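Long-range contacts in glutamate receptor 1 (Adineta vaga, PDB 4IO6), which probably acts as a glutamate-gated ion channel through this ligand-binding domain, which clasps an amino acid, here methionine, between two lobes: residues 81-86 and 207-212; 66-71 and 90-95. All coordinates share one frame; numbering follows the deposited sequence. Where two conformers were deposited one is given.

Contact 1: 81-86 and 207-212. With MET (methionine), chain C.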
loop_
_atom_site.group_PDB
_atom_site.type_symbol
_atom_site.label_atom_id
_atom_site.label_comp_id
_atom_site.label_asym_id
_atom_site.label_seq_id
_atom_site.Cartn_x
_atom_site.Cartn_y
_atom_site.Cartn_z
ATOM N N ILE A 81 -11.270 -2.511 -17.328
ATOM C CA ILE A 81 -10.306 -2.195 -16.278
ATOM C C ILE A 81 -9.188 -1.360 -16.906
ATOM O O ILE A 81 -9.060 -1.291 -18.132
ATOM C CB ILE A 81 -9.698 -3.422 -15.545
ATOM C CG1 ILE A 81 -8.884 -4.306 -16.488
ATOM C CG2 ILE A 81 -10.785 -4.232 -14.838
ATOM C CD1 ILE A 81 -8.168 -5.434 -15.785
ATOM N N ALA A 82 -8.404 -0.709 -16.049
ATOM C CA ALA A 82 -7.194 -0.024 -16.512
ATOM C C ALA A 82 -6.037 -0.347 -15.578
ATOM O O ALA A 82 -6.151 -0.305 -14.361
ATOM C CB ALA A 82 -7.403 1.497 -16.638
ATOM N N ILE A 83 -4.904 -0.692 -16.176
ATOM C CA ILE A 83 -3.748 -1.131 -15.428
ATOM C C ILE A 83 -2.565 -0.265 -15.804
ATOM O O ILE A 83 -2.250 -0.104 -16.989
ATOM C CB ILE A 83 -3.395 -2.600 -15.733
ATOM C CG1 ILE A 83 -4.617 -3.515 -15.501
ATOM C CG2 ILE A 83 -2.240 -3.045 -14.914
ATOM C CD1 ILE A 83 -4.319 -4.974 -15.786
ATOM N N GLY A 84 -1.906 0.287 -14.787
ATOM C CA GLY A 84 -0.686 1.033 -14.996
ATOM C C GLY A 84 -0.211 1.634 -13.683
ATOM O O GLY A 84 -0.566 1.187 -12.573
ATOM N N ASP A 85 0.598 2.671 -13.829
ATOM C CA ASP A 85 1.145 3.425 -12.715
ATOM C C ASP A 85 0.136 4.501 -12.339
ATOM O O ASP A 85 0.371 5.700 -12.477
ATOM C CB ASP A 85 2.535 3.967 -13.076
ATOM C CG ASP A 85 2.595 4.736 -14.401
ATOM O OD1 ASP A 85 1.726 4.598 -15.291
ATOM O OD2 ASP A 85 3.633 5.464 -14.600
ATOM N N ILE A 86 -1.030 4.024 -11.898
ATOM C CA ILE A 86 -2.203 4.828 -11.676
ATOM C C ILE A 86 -2.429 4.994 -10.168
ATOM O O ILE A 86 -2.699 4.046 -9.458
ATOM C CB ILE A 86 -3.458 4.195 -12.321
ATOM C CG1 ILE A 86 -3.245 3.896 -13.806
ATOM C CG2 ILE A 86 -4.641 5.111 -12.108
ATOM C CD1 ILE A 86 -4.350 3.019 -14.432
ATOM N N PHE A 207 -0.506 2.428 -6.092
ATOM C CA PHE A 207 -1.034 2.204 -7.439
ATOM C C PHE A 207 -2.053 1.067 -7.349
ATOM O O PHE A 207 -1.810 0.075 -6.644
ATOM C CB PHE A 207 0.016 1.750 -8.479
ATOM C CG PHE A 207 1.098 2.755 -8.794
ATOM C CD1 PHE A 207 0.855 4.094 -8.719
ATOM C CD2 PHE A 207 2.348 2.338 -9.201
ATOM C CE1 PHE A 207 1.848 5.013 -9.022
ATOM C CE2 PHE A 207 3.342 3.245 -9.491
ATOM C CZ PHE A 207 3.085 4.567 -9.416
ATOM N N GLY A 208 -3.161 1.189 -8.065
ATOM C CA GLY A 208 -4.162 0.130 -8.113
ATOM C C GLY A 208 -4.716 -0.000 -9.502
ATOM O O GLY A 208 -4.614 0.911 -10.323
ATOM N N ILE A 209 -5.290 -1.161 -9.805
ATOM C CA ILE A 209 -5.990 -1.375 -11.052
ATOM C C ILE A 209 -7.344 -0.730 -10.930
ATOM O O ILE A 209 -8.049 -0.913 -9.922
ATOM C CB ILE A 209 -6.104 -2.898 -11.344
ATOM C CG1 ILE A 209 -4.699 -3.464 -11.579
ATOM C CG2 ILE A 209 -7.042 -3.173 -12.513
ATOM C CD1 ILE A 209 -4.668 -5.004 -11.799
ATOM N N VAL A 210 -7.680 0.075 -11.930
ATOM C CA VAL A 210 -8.965 0.769 -11.945
ATOM C C VAL A 210 -10.054 -0.173 -12.426
ATOM O O VAL A 210 -9.881 -0.856 -13.453
ATOM C CB VAL A 210 -8.925 1.998 -12.862
ATOM C CG1 VAL A 210 -10.232 2.746 -12.782
ATOM C CG2 VAL A 210 -7.761 2.918 -12.508
ATOM N N THR A 211 -11.176 -0.208 -11.712
ATOM C CA THR A 211 -12.324 -0.990 -12.107
ATOM C C THR A 211 -13.601 -0.174 -11.948
ATOM O O THR A 211 -13.575 0.891 -11.330
ATOM C CB THR A 211 -12.473 -2.284 -11.242
ATOM O OG1 THR A 211 -13.037 -1.964 -9.967
ATOM C CG2 THR A 211 -11.148 -2.963 -11.003
ATOM N N PRO A 212 -14.724 -0.650 -12.502
ATOM C CA PRO A 212 -15.974 0.052 -12.231
ATOM C C PRO A 212 -16.326 -0.060 -10.749
ATOM O O PRO A 212 -15.908 -1.024 -10.089
ATOM C CB PRO A 212 -16.994 -0.721 -13.068
ATOM C CG PRO A 212 -16.164 -1.392 -14.147
ATOM C CD PRO A 212 -14.893 -1.734 -13.489
HETATM N N MET C . 0.720 8.106 -10.997
HETATM C CA MET C . 0.287 9.487 -11.300
HETATM C C MET C . -1.204 9.543 -11.497
HETATM O O MET C . -1.907 8.491 -11.474
HETATM C CB MET C . 0.992 10.073 -12.530
HETATM C CG MET C . 2.347 10.634 -12.196
HETATM S SD MET C . 2.103 12.150 -11.171
HETATM C CE MET C . 3.738 12.323 -10.442
HETATM O OXT MET C . -1.779 10.619 -11.701
HETATM O O HOH W 1 -2.805 -0.303 -12.159
#
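Ala82 and Val210 face each other as an antiparallel hydrogen-bonded pair, each residue giving and taking one bond: Ala82 N to Val210 O at 3.0 Å and Val210 N to Ala82 O at 2.9 Å. Further along, where the chains have left this single bridge, Gly208 N donates to Ile86 O at 3.2 Å. Between these bonds a water stands in for direct pairing, accepting from Gly84 N and donating weakly to Gly208 O.

Apolar contacts fall on the two faces of the pair. On one, Ile209 lies alongside Ile83, both pointing the same way; with CG1 beside the backbone N (chi1 -66°), its CG2 branch is turned anti to that N, reaches Ile83 CG1 at 3.9 Å and also abuts Ile81. On the other, Ile86 and Val210 cross at about a right angle, CG2 to CG2 at 3.8 Å, next to Ala82 CB.

The aromatic contact belongs to the ligand pocket. Phe207 lays a ring face against the inverse gamma turn centred on Asp85, whose CB makes a CH-pi contact 4.0 Å from the ring centroid. The carbonyl of the central residue, Asp85 O, accepts from the amino N of the bound methionine at 2.8 Å, while the Asp85 carboxylate is held by Tyr67, Ser17 and Arg162.

Strand 81-82 is an outer strand of the parallel sheet, beside 9-14, and here it meets the end of strand 200-211. Helix 40-52 packs on Ile83, and helix 67-75 packs on Ala82, Ile86 and Val210.

Contact 2: 66-71 and 90-95. With MET (methionine), chain C.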
loop_
_atom_site.group_PDB
_atom_site.type_symbol
_atom_site.label_atom_id
_atom_site.label_comp_id
_atom_site.label_asym_id
_atom_site.label_seq_id
_atom_site.Cartn_x
_atom_site.Cartn_y
_atom_site.Cartn_z
ATOM N N SER A 66 -4.215 11.853 -20.278
ATOM C CA SER A 66 -3.700 12.065 -18.953
ATOM C C SER A 66 -4.165 10.924 -18.066
ATOM O O SER A 66 -5.003 10.113 -18.486
ATOM C CB SER A 66 -4.208 13.395 -18.375
ATOM O OG SER A 66 -5.597 13.331 -18.062
ATOM N N TYR A 67 -3.634 10.855 -16.861
ATOM C CA TYR A 67 -4.050 9.805 -15.931
ATOM C C TYR A 67 -5.507 10.027 -15.526
ATOM O O TYR A 67 -6.308 9.076 -15.476
ATOM C CB TYR A 67 -3.095 9.721 -14.732
ATOM C CG TYR A 67 -1.824 9.030 -15.140
ATOM C CD1 TYR A 67 -0.845 9.688 -15.839
ATOM C CD2 TYR A 67 -1.646 7.672 -14.897
ATOM C CE1 TYR A 67 0.309 9.030 -16.268
ATOM C CE2 TYR A 67 -0.514 7.007 -15.318
ATOM C CZ TYR A 67 0.470 7.691 -16.008
ATOM O OH TYR A 67 1.601 7.011 -16.445
ATOM N N THR A 68 -5.892 11.276 -15.271
ATOM C CA THR A 68 -7.305 11.547 -14.971
ATOM C C THR A 68 -8.165 11.166 -16.160
ATOM O O THR A 68 -9.277 10.642 -16.010
ATOM C CB THR A 68 -7.494 13.037 -14.692
ATOM O OG1 THR A 68 -6.910 13.309 -13.421
ATOM C CG2 THR A 68 -8.999 13.402 -14.710
ATOM N N GLY A 69 -7.661 11.445 -17.357
ATOM C CA GLY A 69 -8.363 11.118 -18.583
ATOM C C GLY A 69 -8.628 9.619 -18.731
ATOM O O GLY A 69 -9.699 9.227 -19.175
ATOM N N LEU A 70 -7.638 8.813 -18.373
ATOM C CA LEU A 70 -7.765 7.357 -18.449
ATOM C C LEU A 70 -8.838 6.875 -17.494
ATOM O O LEU A 70 -9.686 6.026 -17.842
ATOM C CB LEU A 70 -6.421 6.714 -18.125
ATOM C CG LEU A 70 -6.403 5.173 -18.132
ATOM C CD1 LEU A 70 -6.739 4.645 -19.498
ATOM C CD2 LEU A 70 -5.064 4.694 -17.641
ATOM N N VAL A 71 -8.802 7.388 -16.274
ATOM C CA VAL A 71 -9.808 7.043 -15.276
ATOM C C VAL A 71 -11.213 7.430 -15.765
ATOM O O VAL A 71 -12.170 6.648 -15.679
ATOM C CB VAL A 71 -9.480 7.712 -13.915
ATOM C CG1 VAL A 71 -10.650 7.588 -12.958
ATOM C CG2 VAL A 71 -8.204 7.114 -13.316
ATOM N N SER A 90 -8.546 10.019 -3.558
ATOM C CA SER A 90 -9.912 10.209 -3.039
ATOM C C SER A 90 -10.871 10.686 -4.129
ATOM O O SER A 90 -11.987 10.194 -4.244
ATOM C CB SER A 90 -9.963 11.172 -1.840
ATOM O OG SER A 90 -9.582 12.485 -2.207
ATOM N N ALA A 91 -10.436 11.653 -4.922
ATOM C CA ALA A 91 -11.282 12.150 -6.007
ATOM C C ALA A 91 -11.601 11.091 -7.055
ATOM O O ALA A 91 -12.737 10.992 -7.545
ATOM C CB ALA A 91 -10.620 13.327 -6.660
ATOM N N ARG A 92 -10.622 10.249 -7.402
ATOM C CA ARG A 92 -10.895 9.203 -8.358
ATOM C C ARG A 92 -11.793 8.132 -7.783
ATOM O O ARG A 92 -12.618 7.570 -8.493
ATOM C CB ARG A 92 -9.590 8.576 -8.814
ATOM C CG ARG A 92 -8.748 9.533 -9.649
ATOM C CD ARG A 92 -7.317 9.049 -9.833
ATOM N NE ARG A 92 -6.537 10.022 -10.613
ATOM C CZ ARG A 92 -5.272 9.860 -11.007
ATOM N NH1 ARG A 92 -4.604 8.767 -10.693
ATOM N NH2 ARG A 92 -4.651 10.819 -11.705
ATOM N N ARG A 93 -11.653 7.861 -6.486
ATOM C CA ARG A 93 -12.455 6.788 -5.842
ATOM C C ARG A 93 -13.940 7.155 -5.806
ATOM O O ARG A 93 -14.801 6.273 -5.674
ATOM C CB ARG A 93 -11.912 6.494 -4.440
ATOM C CG ARG A 93 -12.647 5.392 -3.654
ATOM C CD ARG A 93 -12.420 4.048 -4.296
ATOM N NE ARG A 93 -13.227 3.026 -3.665
ATOM C CZ ARG A 93 -14.477 2.766 -3.978
ATOM N NH1 ARG A 93 -15.127 3.466 -4.906
ATOM N NH2 ARG A 93 -15.103 1.798 -3.316
ATOM N N GLU A 94 -14.243 8.455 -5.961
ATOM C CA GLU A 94 -15.647 8.873 -6.068
ATOM C C GLU A 94 -16.312 8.304 -7.327
ATOM O O GLU A 94 -17.540 8.091 -7.336
ATOM C CB GLU A 94 -15.747 10.402 -6.070
ATOM C CG GLU A 94 -15.366 11.068 -4.761
ATOM C CD GLU A 94 -16.475 11.062 -3.703
ATOM O OE1 GLU A 94 -17.504 10.348 -3.854
ATOM O OE2 GLU A 94 -16.306 11.803 -2.701
ATOM N N ILE A 95 -15.532 8.082 -8.393
ATOM C CA ILE A 95 -16.102 7.696 -9.679
ATOM C C ILE A 95 -15.744 6.301 -10.206
ATOM O O ILE A 95 -16.429 5.789 -11.105
ATOM C CB ILE A 95 -15.795 8.736 -10.764
ATOM C CG1 ILE A 95 -14.297 8.932 -10.930
ATOM C CG2 ILE A 95 -16.510 10.044 -10.431
ATOM C CD1 ILE A 95 -13.946 9.745 -12.200
HETATM N N MET C . 0.720 8.106 -10.997
HETATM C CA MET C . 0.287 9.487 -11.300
HETATM C C MET C . -1.204 9.543 -11.497
HETATM O O MET C . -1.907 8.491 -11.474
HETATM C CB MET C . 0.992 10.073 -12.530
HETATM C CG MET C . 2.347 10.634 -12.196
HETATM S SD MET C . 2.103 12.150 -11.171
HETATM C CE MET C . 3.738 12.323 -10.442
HETATM O OXT MET C . -1.779 10.619 -11.701
HETATM O O HOH W 2 -8.236 12.212 -11.570
HETATM O O HOH W 3 -5.330 13.634 -10.886
#
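Arg92 runs extended from CG to NE past the start of helix 67-75, crossing Val71 at about a right angle with CD 4.1 Å from Val71 CG2. That methyl and Tyr67 O lie over one face of the guanidinium, while its hydrogen bonds are made at the edge. There the two terminal nitrogens grip the carboxylate of the bound methionine: NH1 to O of the ligand at 2.8 Å, nearly straight at 178°, and NH2 to its OXT at 2.9 Å. Thr87 O takes a further bond from NH1.

Such an arginine, paired end-on with the ligand's alpha-carboxylate, is the hallmark of ionotropic glutamate receptor ligand-binding domains, whose two-lobed fold is that of periplasmic binding proteins. Tyr67 forms a wall of the same pocket: CG stands beside its backbone N (chi1 -77°), which lays one ring face under methionine CB, offset toward the rim. Its hydroxyl is engaged by Asp85 and Arg162.

Thr68 crosses Arg92 obliquely, and its OG1 reaches the guanidinium through two waters, one accepting from NE at 2.9 Å, the other more weakly from NH2. A leucine in place of Arg92 would probably leave the ligand carboxylate without its charged mate and the two waters without their guanidinium partner. Ser66 caps the helix, its OG accepting from Gly69 N, and farther out Ile95 CD1 touches Val71 CG1 at 4.0 Å.

Both contacts meet at the ligand and share its binding: contact 1 takes the amino group with a backbone carbonyl, contact 2 the carboxylate with a charged side chain. Contact 1 is wholly buried, a backbone-bonded pairing with isoleucine and valine packed about it. Contact 2 has no direct hydrogen bond between its segments; water bridges and modest packing join them, and its far end is exposed at Ile95, with Arg93 salt-bridged to Asp222 of the second subunit. Helix 67-75 ties the two together: Leu70 packs on Ala82 and Ile86, and Tyr67 OH lies 2.7 Å from Asp85 OD1, probably a hydrogen bond. Their segments alternate along the chain.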